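Local coordinates for class II aldolase/adducin N-terminal domain-containing protein (Thermoplasma acidophilum, PDB 3M4R) that binds a zinc ion in its class II aldolase/adducin-type N-terminal domain and, as a whole protein, is probably an oxidoreductase of the short-chain dehydrogenase/reductase family, at residues 92-95 with 96-99; 168-171 with 172-175; 78-81 with 82-86; 63-67 with 68-72. All blocks are in the same frame, centred on the assembly; numbering follows the deposited sequence. Where two conformers were deposited one is given.

Contact 1: 92-95 with 96-99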
loop_
_atom_site.group_PDB
_atom_site.type_symbol
_atom_site.label_atom_id
_atom_site.label_comp_id
_atom_site.label_asym_id
_atom_site.label_seq_id
_atom_site.Cartn_x
_atom_site.Cartn_y
_atom_site.Cartn_z
HETATM N N MSE A 92 -11.554 14.691 -5.999
HETATM C CA MSE A 92 -12.205 13.690 -6.795
HETATM C C MSE A 92 -13.105 12.933 -5.841
HETATM O O MSE A 92 -12.658 12.495 -4.779
HETATM C CB MSE A 92 -11.153 12.735 -7.384
HETATM C CG MSE A 92 -11.310 12.315 -8.802
HETATM SE SE MSE A 92 -9.716 11.250 -9.222
HETATM C CE MSE A 92 -8.786 12.595 -10.227
ATOM N N THR A 93 -14.366 12.784 -6.190
ATOM C CA THR A 93 -15.249 11.891 -5.465
ATOM C C THR A 93 -14.804 10.445 -5.639
ATOM O O THR A 93 -14.013 10.106 -6.555
ATOM C CB THR A 93 -16.723 12.048 -5.967
ATOM O OG1 THR A 93 -16.839 11.511 -7.279
ATOM C CG2 THR A 93 -17.152 13.500 -5.989
ATOM N N ASP A 94 -15.272 9.576 -4.743
ATOM C CA ASP A 94 -15.002 8.140 -4.844
ATOM C C ASP A 94 -15.386 7.563 -6.206
ATOM O O ASP A 94 -14.612 6.858 -6.837
ATOM C CB ASP A 94 -15.771 7.371 -3.776
ATOM C CG ASP A 94 -15.245 7.620 -2.366
ATOM O OD1 ASP A 94 -14.172 8.233 -2.206
ATOM O OD2 ASP A 94 -15.960 7.244 -1.409
ATOM N N GLU A 95 -16.600 7.884 -6.627
ATOM C CA GLU A 95 -17.130 7.530 -7.927
ATOM C C GLU A 95 -16.214 7.974 -9.074
ATOM O O GLU A 95 -15.898 7.179 -9.956
ATOM C CB GLU A 95 -18.496 8.189 -8.107
ATOM C CG GLU A 95 -19.335 7.567 -9.188
ATOM C CD GLU A 95 -20.593 8.372 -9.517
ATOM O OE1 GLU A 95 -20.959 9.328 -8.778
ATOM O OE2 GLU A 95 -21.217 8.036 -10.539
ATOM N N ALA A 96 -15.803 9.245 -9.050
ATOM C CA ALA A 96 -14.907 9.773 -10.075
ATOM C C ALA A 96 -13.563 9.052 -10.039
ATOM O O ALA A 96 -12.941 8.770 -11.068
ATOM C CB ALA A 96 -14.690 11.258 -9.891
HETATM N N MSE A 97 -13.090 8.797 -8.828
HETATM C CA MSE A 97 -11.870 8.066 -8.649
HETATM C C MSE A 97 -11.971 6.683 -9.319
HETATM O O MSE A 97 -11.069 6.274 -10.085
HETATM C CB MSE A 97 -11.587 7.991 -7.130
HETATM C CG MSE A 97 -10.231 7.708 -6.806
HETATM SE SE MSE A 97 -10.060 7.493 -4.859
HETATM C CE MSE A 97 -11.290 6.044 -4.407
ATOM N N VAL A 98 -13.087 5.979 -9.101
ATOM C CA VAL A 98 -13.239 4.647 -9.686
ATOM C C VAL A 98 -13.244 4.729 -11.202
ATOM O O VAL A 98 -12.616 3.917 -11.875
ATOM C CB VAL A 98 -14.509 3.917 -9.162
ATOM C CG1 VAL A 98 -14.918 2.738 -10.039
ATOM C CG2 VAL A 98 -14.276 3.478 -7.710
ATOM N N ASP A 99 -13.986 5.695 -11.743
ATOM C CA ASP A 99 -14.024 5.895 -13.181
ATOM C C ASP A 99 -12.637 6.210 -13.727
ATOM O O ASP A 99 -12.250 5.713 -14.778
ATOM C CB ASP A 99 -14.936 7.051 -13.554
ATOM C CG ASP A 99 -15.219 7.084 -15.031
ATOM O OD1 ASP A 99 -15.608 6.028 -15.579
ATOM O OD2 ASP A 99 -14.999 8.143 -15.639
#

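Contact 2: 168-171 with 172-175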
loop_
_atom_site.group_PDB
_atom_site.type_symbol
_atom_site.label_atom_id
_atom_site.label_comp_id
_atom_site.label_asym_id
_atom_site.label_seq_id
_atom_site.Cartn_x
_atom_site.Cartn_y
_atom_site.Cartn_z
ATOM N N LEU A 168 -6.951 11.757 0.974
ATOM C CA LEU A 168 -6.011 11.034 1.779
ATOM C C LEU A 168 -4.763 10.795 0.946
ATOM O O LEU A 168 -3.661 11.098 1.406
ATOM C CB LEU A 168 -6.624 9.715 2.287
ATOM C CG LEU A 168 -5.613 8.751 2.918
ATOM C CD1 LEU A 168 -4.997 9.432 4.160
ATOM C CD2 LEU A 168 -6.263 7.375 3.294
ATOM N N ALA A 169 -4.941 10.332 -0.315
ATOM C CA ALA A 169 -3.816 10.019 -1.159
ATOM C C ALA A 169 -2.956 11.225 -1.437
ATOM O O ALA A 169 -1.738 11.105 -1.430
ATOM C CB ALA A 169 -4.255 9.296 -2.502
ATOM N N LYS A 170 -3.573 12.369 -1.662
ATOM C CA LYS A 170 -2.843 13.638 -1.835
ATOM C C LYS A 170 -1.999 14.067 -0.606
ATOM O O LYS A 170 -0.869 14.548 -0.719
ATOM C CB LYS A 170 -3.876 14.724 -2.108
ATOM C CG LYS A 170 -4.663 14.455 -3.407
ATOM C CD LYS A 170 -4.485 15.515 -4.424
ATOM C CE LYS A 170 -3.040 15.736 -4.861
ATOM N NZ LYS A 170 -3.048 17.069 -5.501
ATOM N N GLU A 171 -2.559 13.879 0.574
ATOM C CA GLU A 171 -1.830 14.161 1.830
ATOM C C GLU A 171 -0.683 13.202 2.038
ATOM O O GLU A 171 0.393 13.596 2.500
ATOM C CB GLU A 171 -2.761 14.002 2.995
ATOM C CG GLU A 171 -3.673 15.157 3.165
ATOM C CD GLU A 171 -2.924 16.434 3.538
ATOM O OE1 GLU A 171 -2.183 16.455 4.549
ATOM O OE2 GLU A 171 -3.079 17.409 2.786
ATOM N N VAL A 172 -0.931 11.933 1.714
ATOM C CA VAL A 172 0.095 10.935 1.782
ATOM C C VAL A 172 1.233 11.334 0.840
ATOM O O VAL A 172 2.406 11.347 1.235
ATOM C CB VAL A 172 -0.468 9.550 1.455
ATOM C CG1 VAL A 172 0.618 8.609 1.141
ATOM C CG2 VAL A 172 -1.354 9.075 2.578
HETATM N N MSE A 173 0.875 11.673 -0.394
HETATM C CA MSE A 173 1.846 12.110 -1.355
HETATM C C MSE A 173 2.695 13.240 -0.796
HETATM O O MSE A 173 3.910 13.207 -0.900
HETATM C CB MSE A 173 1.152 12.617 -2.626
HETATM C CG MSE A 173 2.110 12.957 -3.735
HETATM SE SE MSE A 173 1.141 13.474 -5.369
HETATM C CE MSE A 173 0.831 15.329 -4.953
ATOM N N ASN A 174 2.042 14.250 -0.237
ATOM C CA ASN A 174 2.736 15.452 0.211
ATOM C C ASN A 174 3.539 15.272 1.517
ATOM O O ASN A 174 4.498 15.994 1.725
ATOM C CB ASN A 174 1.755 16.607 0.371
ATOM C CG ASN A 174 1.104 17.032 -0.960
ATOM O OD1 ASN A 174 1.713 16.953 -2.058
ATOM N ND2 ASN A 174 -0.146 17.493 -0.866
ATOM N N CYS A 175 3.194 14.301 2.362
ATOM C CA CYS A 175 3.922 14.140 3.619
ATOM C C CYS A 175 5.084 13.174 3.461
ATOM O O CYS A 175 5.961 13.124 4.295
ATOM C CB CYS A 175 2.991 13.694 4.735
ATOM S SG CYS A 175 1.720 14.913 5.061
#

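Contact 3: 78-81 with 82-86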
loop_
_atom_site.group_PDB
_atom_site.type_symbol
_atom_site.label_atom_id
_atom_site.label_comp_id
_atom_site.label_asym_id
_atom_site.label_seq_id
_atom_site.Cartn_x
_atom_site.Cartn_y
_atom_site.Cartn_z
ATOM N N ILE A 78 -2.286 -0.659 -13.833
ATOM C CA ILE A 78 -2.691 0.742 -13.991
ATOM C C ILE A 78 -1.540 1.509 -14.592
ATOM O O ILE A 78 -0.383 1.402 -14.146
ATOM C CB ILE A 78 -3.117 1.366 -12.610
ATOM C CG1 ILE A 78 -4.270 0.565 -11.986
ATOM C CG2 ILE A 78 -3.495 2.877 -12.708
ATOM C CD1 ILE A 78 -5.629 0.568 -12.756
ATOM N N ARG A 79 -1.813 2.278 -15.616
ATOM C CA ARG A 79 -0.751 3.078 -16.239
ATOM C C ARG A 79 -0.281 4.128 -15.252
ATOM O O ARG A 79 -1.076 4.891 -14.758
ATOM C CB ARG A 79 -1.241 3.777 -17.508
ATOM C CG ARG A 79 -1.760 2.835 -18.577
ATOM C CD ARG A 79 -2.314 3.541 -19.825
ATOM N NE ARG A 79 -2.564 2.471 -20.771
ATOM C CZ ARG A 79 -1.723 2.053 -21.704
ATOM N NH1 ARG A 79 -0.574 2.682 -21.936
ATOM N NH2 ARG A 79 -2.076 1.021 -22.442
HETATM N N MSE A 80 1.026 4.174 -14.971
HETATM C CA MSE A 80 1.558 5.149 -14.028
HETATM C C MSE A 80 1.479 6.548 -14.599
HETATM O O MSE A 80 1.210 7.478 -13.847
HETATM C CB MSE A 80 3.012 4.848 -13.618
HETATM C CG MSE A 80 3.062 3.813 -12.448
HETATM SE SE MSE A 80 2.379 4.487 -10.740
HETATM C CE MSE A 80 3.785 5.820 -10.530
ATOM N N ASP A 81 1.689 6.711 -15.899
ATOM C CA ASP A 81 1.520 8.022 -16.524
ATOM C C ASP A 81 0.149 8.597 -16.187
ATOM O O ASP A 81 0.039 9.732 -15.773
ATOM C CB ASP A 81 1.603 7.924 -18.046
ATOM C CG ASP A 81 3.023 7.974 -18.568
ATOM O OD1 ASP A 81 3.958 8.238 -17.780
ATOM O OD2 ASP A 81 3.196 7.773 -19.814
ATOM N N ASP A 82 -0.888 7.773 -16.323
ATOM C CA ASP A 82 -2.270 8.167 -16.021
ATOM C C ASP A 82 -2.456 8.464 -14.507
ATOM O O ASP A 82 -3.010 9.477 -14.108
ATOM C CB ASP A 82 -3.223 7.061 -16.411
ATOM C CG ASP A 82 -3.440 6.937 -17.917
ATOM O OD1 ASP A 82 -2.693 7.582 -18.697
ATOM O OD2 ASP A 82 -4.400 6.210 -18.298
ATOM N N ALA A 83 -2.017 7.547 -13.667
ATOM C CA ALA A 83 -2.153 7.736 -12.235
ATOM C C ALA A 83 -1.407 8.970 -11.749
ATOM O O ALA A 83 -1.939 9.748 -10.993
ATOM C CB ALA A 83 -1.732 6.421 -11.462
ATOM N N LEU A 84 -0.190 9.205 -12.208
ATOM C CA LEU A 84 0.573 10.322 -11.692
ATOM C C LEU A 84 -0.018 11.632 -12.180
ATOM O O LEU A 84 0.167 12.691 -11.550
ATOM C CB LEU A 84 2.049 10.236 -12.134
ATOM C CG LEU A 84 2.969 9.268 -11.370
ATOM C CD1 LEU A 84 4.385 9.225 -12.009
ATOM C CD2 LEU A 84 3.051 9.632 -9.876
ATOM N N ALA A 85 -0.731 11.598 -13.310
ATOM C CA ALA A 85 -1.327 12.831 -13.829
ATOM C C ALA A 85 -2.455 13.276 -12.940
ATOM O O ALA A 85 -2.804 14.422 -12.953
ATOM C CB ALA A 85 -1.841 12.644 -15.287
ATOM N N ALA A 86 -3.018 12.359 -12.159
ATOM C CA ALA A 86 -4.122 12.667 -11.226
ATOM C C ALA A 86 -3.690 13.573 -10.082
ATOM O O ALA A 86 -4.537 14.216 -9.442
ATOM C CB ALA A 86 -4.719 11.331 -10.621
#

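Contact 4: 63-67 with 68-72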
loop_
_atom_site.group_PDB
_atom_site.type_symbol
_atom_site.label_atom_id
_atom_site.label_comp_id
_atom_site.label_asym_id
_atom_site.label_seq_id
_atom_site.Cartn_x
_atom_site.Cartn_y
_atom_site.Cartn_z
ATOM N N SER A 63 -10.028 -6.571 -6.761
ATOM C CA SER A 63 -11.169 -7.078 -5.979
ATOM C C SER A 63 -11.405 -8.572 -6.147
ATOM O O SER A 63 -12.349 -9.108 -5.589
ATOM C CB SER A 63 -12.441 -6.353 -6.414
ATOM O OG SER A 63 -12.617 -6.501 -7.806
ATOM N N GLY A 64 -10.598 -9.236 -6.962
ATOM C CA GLY A 64 -10.801 -10.659 -7.240
ATOM C C GLY A 64 -10.290 -11.642 -6.161
ATOM O O GLY A 64 -10.497 -12.835 -6.306
ATOM N N SER A 65 -9.556 -11.161 -5.147
ATOM C CA SER A 65 -9.054 -12.031 -4.090
ATOM C C SER A 65 -8.654 -11.240 -2.848
ATOM O O SER A 65 -8.334 -10.046 -2.950
ATOM C CB SER A 65 -7.793 -12.792 -4.597
ATOM O OG SER A 65 -7.198 -13.628 -3.587
ATOM N N ASN A 66 -8.619 -11.929 -1.707
ATOM C CA ASN A 66 -8.024 -11.360 -0.516
ATOM C C ASN A 66 -6.499 -11.512 -0.677
ATOM O O ASN A 66 -6.031 -12.262 -1.537
ATOM C CB ASN A 66 -8.583 -12.008 0.763
ATOM C CG ASN A 66 -10.039 -11.572 1.067
ATOM O OD1 ASN A 66 -10.554 -10.598 0.502
ATOM N ND2 ASN A 66 -10.678 -12.272 1.979
ATOM N N LEU A 67 -5.743 -10.749 0.096
ATOM C CA LEU A 67 -4.276 -10.720 0.042
ATOM C C LEU A 67 -3.640 -12.080 0.361
ATOM O O LEU A 67 -2.609 -12.453 -0.210
ATOM C CB LEU A 67 -3.763 -9.745 1.104
ATOM C CG LEU A 67 -3.757 -8.258 0.741
ATOM C CD1 LEU A 67 -3.319 -7.438 1.959
ATOM C CD2 LEU A 67 -2.818 -8.051 -0.449
ATOM N N GLY A 68 -4.271 -12.773 1.285
ATOM C CA GLY A 68 -3.733 -14.021 1.891
ATOM C C GLY A 68 -3.489 -15.159 0.900
ATOM O O GLY A 68 -2.505 -15.908 1.039
ATOM N N THR A 69 -4.368 -15.254 -0.105
ATOM C CA THR A 69 -4.372 -16.334 -1.088
ATOM C C THR A 69 -4.244 -15.772 -2.507
ATOM O O THR A 69 -4.599 -16.412 -3.478
ATOM C CB THR A 69 -5.670 -17.185 -0.942
ATOM O OG1 THR A 69 -6.805 -16.354 -1.140
ATOM C CG2 THR A 69 -5.765 -17.775 0.443
ATOM N N ILE A 70 -3.671 -14.583 -2.620
ATOM C CA ILE A 70 -3.631 -13.897 -3.893
ATOM C C ILE A 70 -2.658 -14.626 -4.853
ATOM O O ILE A 70 -1.770 -15.377 -4.428
ATOM C CB ILE A 70 -3.269 -12.431 -3.708
ATOM C CG1 ILE A 70 -3.825 -11.579 -4.881
ATOM C CG2 ILE A 70 -1.743 -12.250 -3.543
ATOM C CD1 ILE A 70 -3.913 -10.103 -4.518
ATOM N N ASP A 71 -2.902 -14.446 -6.141
ATOM C CA ASP A 71 -1.990 -14.893 -7.188
ATOM C C ASP A 71 -1.856 -13.783 -8.217
ATOM O O ASP A 71 -2.306 -12.667 -7.979
ATOM C CB ASP A 71 -2.412 -16.259 -7.784
ATOM C CG ASP A 71 -3.655 -16.202 -8.610
ATOM O OD1 ASP A 71 -4.127 -15.104 -9.047
ATOM O OD2 ASP A 71 -4.184 -17.312 -8.862
ATOM N N SER A 72 -1.180 -14.062 -9.326
ATOM C CA SER A 72 -0.835 -12.980 -10.259
ATOM C C SER A 72 -2.079 -12.308 -10.807
ATOM O O SER A 72 -2.051 -11.102 -11.081
ATOM C CB SER A 72 0.036 -13.485 -11.421
ATOM O OG SER A 72 -0.468 -14.690 -11.977
#

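Contact 1: 92-95 with 96-99
Thr93 caps the first turn of helix 94-103: its OG1 accepts a hydrogen bond from Ala96 N, 3.1 Å away and nearly straight at 162°. The hydroxyl reaches that amide because chi1 of 70° places OG1 between the backbone N and the carbonyl carbon. This leaves OG1 beside the methyl of Ala96 as well, with OG1 to CB at 3.4 Å. The backbone of Thr93 takes part too: its carbonyl O accepts Met97 N at 2.8 Å and starts the run of helical bonds that continues with Val98 N to Asp94 O and Asp99 N to Glu95 O. Just ahead of the cap, the selenomethionine Met92 turns back over the helix start. Its CG rests on Ala96 CB at 3.7 Å, and its selenium lies 3.9 Å from Met97 CA. Met97, also a selenomethionine, is buried, whereas Asp94 and Glu95 are exposed. The contact is thus an N-cap with a hydrophobic staple, Met92 SE lying 4.3 Å from Met97 CB, in which the threonine oxygen satisfies an amide that has no preceding helical carbonyl. Asp94 and Glu95, acidic residues in the first turn, would probably interact favourably with the helix dipole.

Contact 2: 168-171 with 172-175
Helix 166-175 runs through both segments, and residues 168-171 join 172-175 by four successive i to i+4 backbone bonds. The helix is the crossover of a beta-alpha-beta unit, linking the parallel strands 156-159 and 182-185. Val172 N donates to Leu168 O, Met173 N to Ala169 O and Asn174 N to Lys170 O. The last, Cys175 N to Glu171 O, is as short as the others at 2.9 Å but more bent, with an N-H...O angle of 137°. On the buried face Leu168 CD1 meets Val172 CG2 at 4.0 Å, one turn apart, and the two side chains cross at a slant. With CG2 anti to its carbonyl carbon, Val172 also sets that methyl 3.3 Å from Leu168 O. Both residues pack on Leu119 of helix 117-121 and on Leu185 of strand 182-185. Leu168 additionally touches His188, a zinc ligand, so this face of the helix forms part of the second shell around the metal. At the C-terminal end, Cys175 in one of its two conformers touches Val157 and Leu159 of strand 156-159.

Another face carries the long chains of Lys170 and Met173. The ammonium group of Lys170 donates to Ala87 O, with a weaker bond to Ile89 O, while the selenomethionine Met173 packs on Ala87. The two chains lie side by side and point the same way, Lys170 CE being 3.9 Å from Met173 CE.

Contact 3: 78-81 with 82-86
Met80 O receives Leu84 N in the shortest hydrogen bond here, 2.8 Å with an N-H...O angle of 166°. The same two residues also meet through their side chains. The selenomethionine chain of Met80 starts out away from residues 82-86 but bends at chi2 and chi3, which brings its CE back onto Leu84 CG at 3.6 Å, with both leucine methyls close by. Arg79, at the N-cap position, gives its carbonyl O to Ala83 N at 3.0 Å. Just before it in the chain, Ile78 CG2 touches Ala83 CB at 4.1 Å, the last strand residue but one packing against the first helical turn. In one of the two conformers of Arg79, its side chain runs alongside Asp82, with Arg79 CD 3.7 Å from Asp82 OD2. The charged ends do not pair: the arginine NE remains 4.8 Å from Asp82 OD2, the guanidinium and carboxylate planes are 43° apart, and Arg79 NH1 makes its salt bridge with Asp49. With the Asp82 carboxylate cut back to an alanine here, the aliphatic stem of Arg79 is likely to lose its neighbour on that side, and the guanidinium a nearby negative charge. Outside the two segments, Met80 and Ala83 lie on Ala121 of helix 117-121, and Asp82 O accepts from Tyr100 OH of helix 94-103. The arrangement is a strand-to-helix junction, where edge strand 75-79 of the mixed sheet passes directly into helix 80-85.

Contact 4: 63-67 with 68-72
Ser65 OG comes up against Ile70 CA at 3.6 Å, beside a beta turn of residues 67-70, close to type I, in the loop between strands 54-61 and 75-79. The hydroxyl is steered by its own neighbour: with OG anti to the serine N (chi1 177°), it donates to Asn66 O at 2.7 Å, in the carbonyl plane and on a lone pair. On the packed side Ile70 lies against the turn. Its CG2 sits 3.4 Å from Leu67 O and its CB 3.5 Å from Asn66 O, so the branched side chain lies next to two successive carbonyl oxygens. The backbone bond of the turn is weak, Ile70 N reaching Leu67 O at 3.4 Å. Leu67 and Ile70 are both buried, and both touch Ser24 of helix 16-28 and Lys61 of strand 54-61.

The outer side is looser. Thr69 is exposed, and its OG1 approaches Ser65 OG no closer than 3.7 Å. Replacing Ser65 by an alanine would remove its hydroxyl and is likely to leave Asn66 O without that donor, setting the turn freer to shift against Ile70. Two further bonds tie the loop to its surroundings, Lys61 NZ to Ser65 O and Arg25 NE to Ile70 O. This suggests a turn that relies on the short Ser65-Asn66 bond, buried Leu67 and Ile70, and the bonds from Lys61 and Arg25 more than on its one weak backbone bond.

In the fold
Contacts 1 and 3 lie on consecutive helices, 94-103 and 80-85, and touch where Met92 CE meets Ala86 CB at 4.3 Å; their centres are 14 Å apart. Contact 2 does not touch contact 3, though their nearest atoms come within about 5 Å, and helix 117-121 receives side chains from both. Contact 4 stands apart, its centre 26 Å from that of contact 2, on the opposite side of the chain's centre. The zinc ion, bound by Glu116, His130, His132 and His188, lies closer to contact 2 than to contacts 1 and 4: about 6 Å from the side chain of Leu168, and about 10 Å from those of Met97 and Leu67.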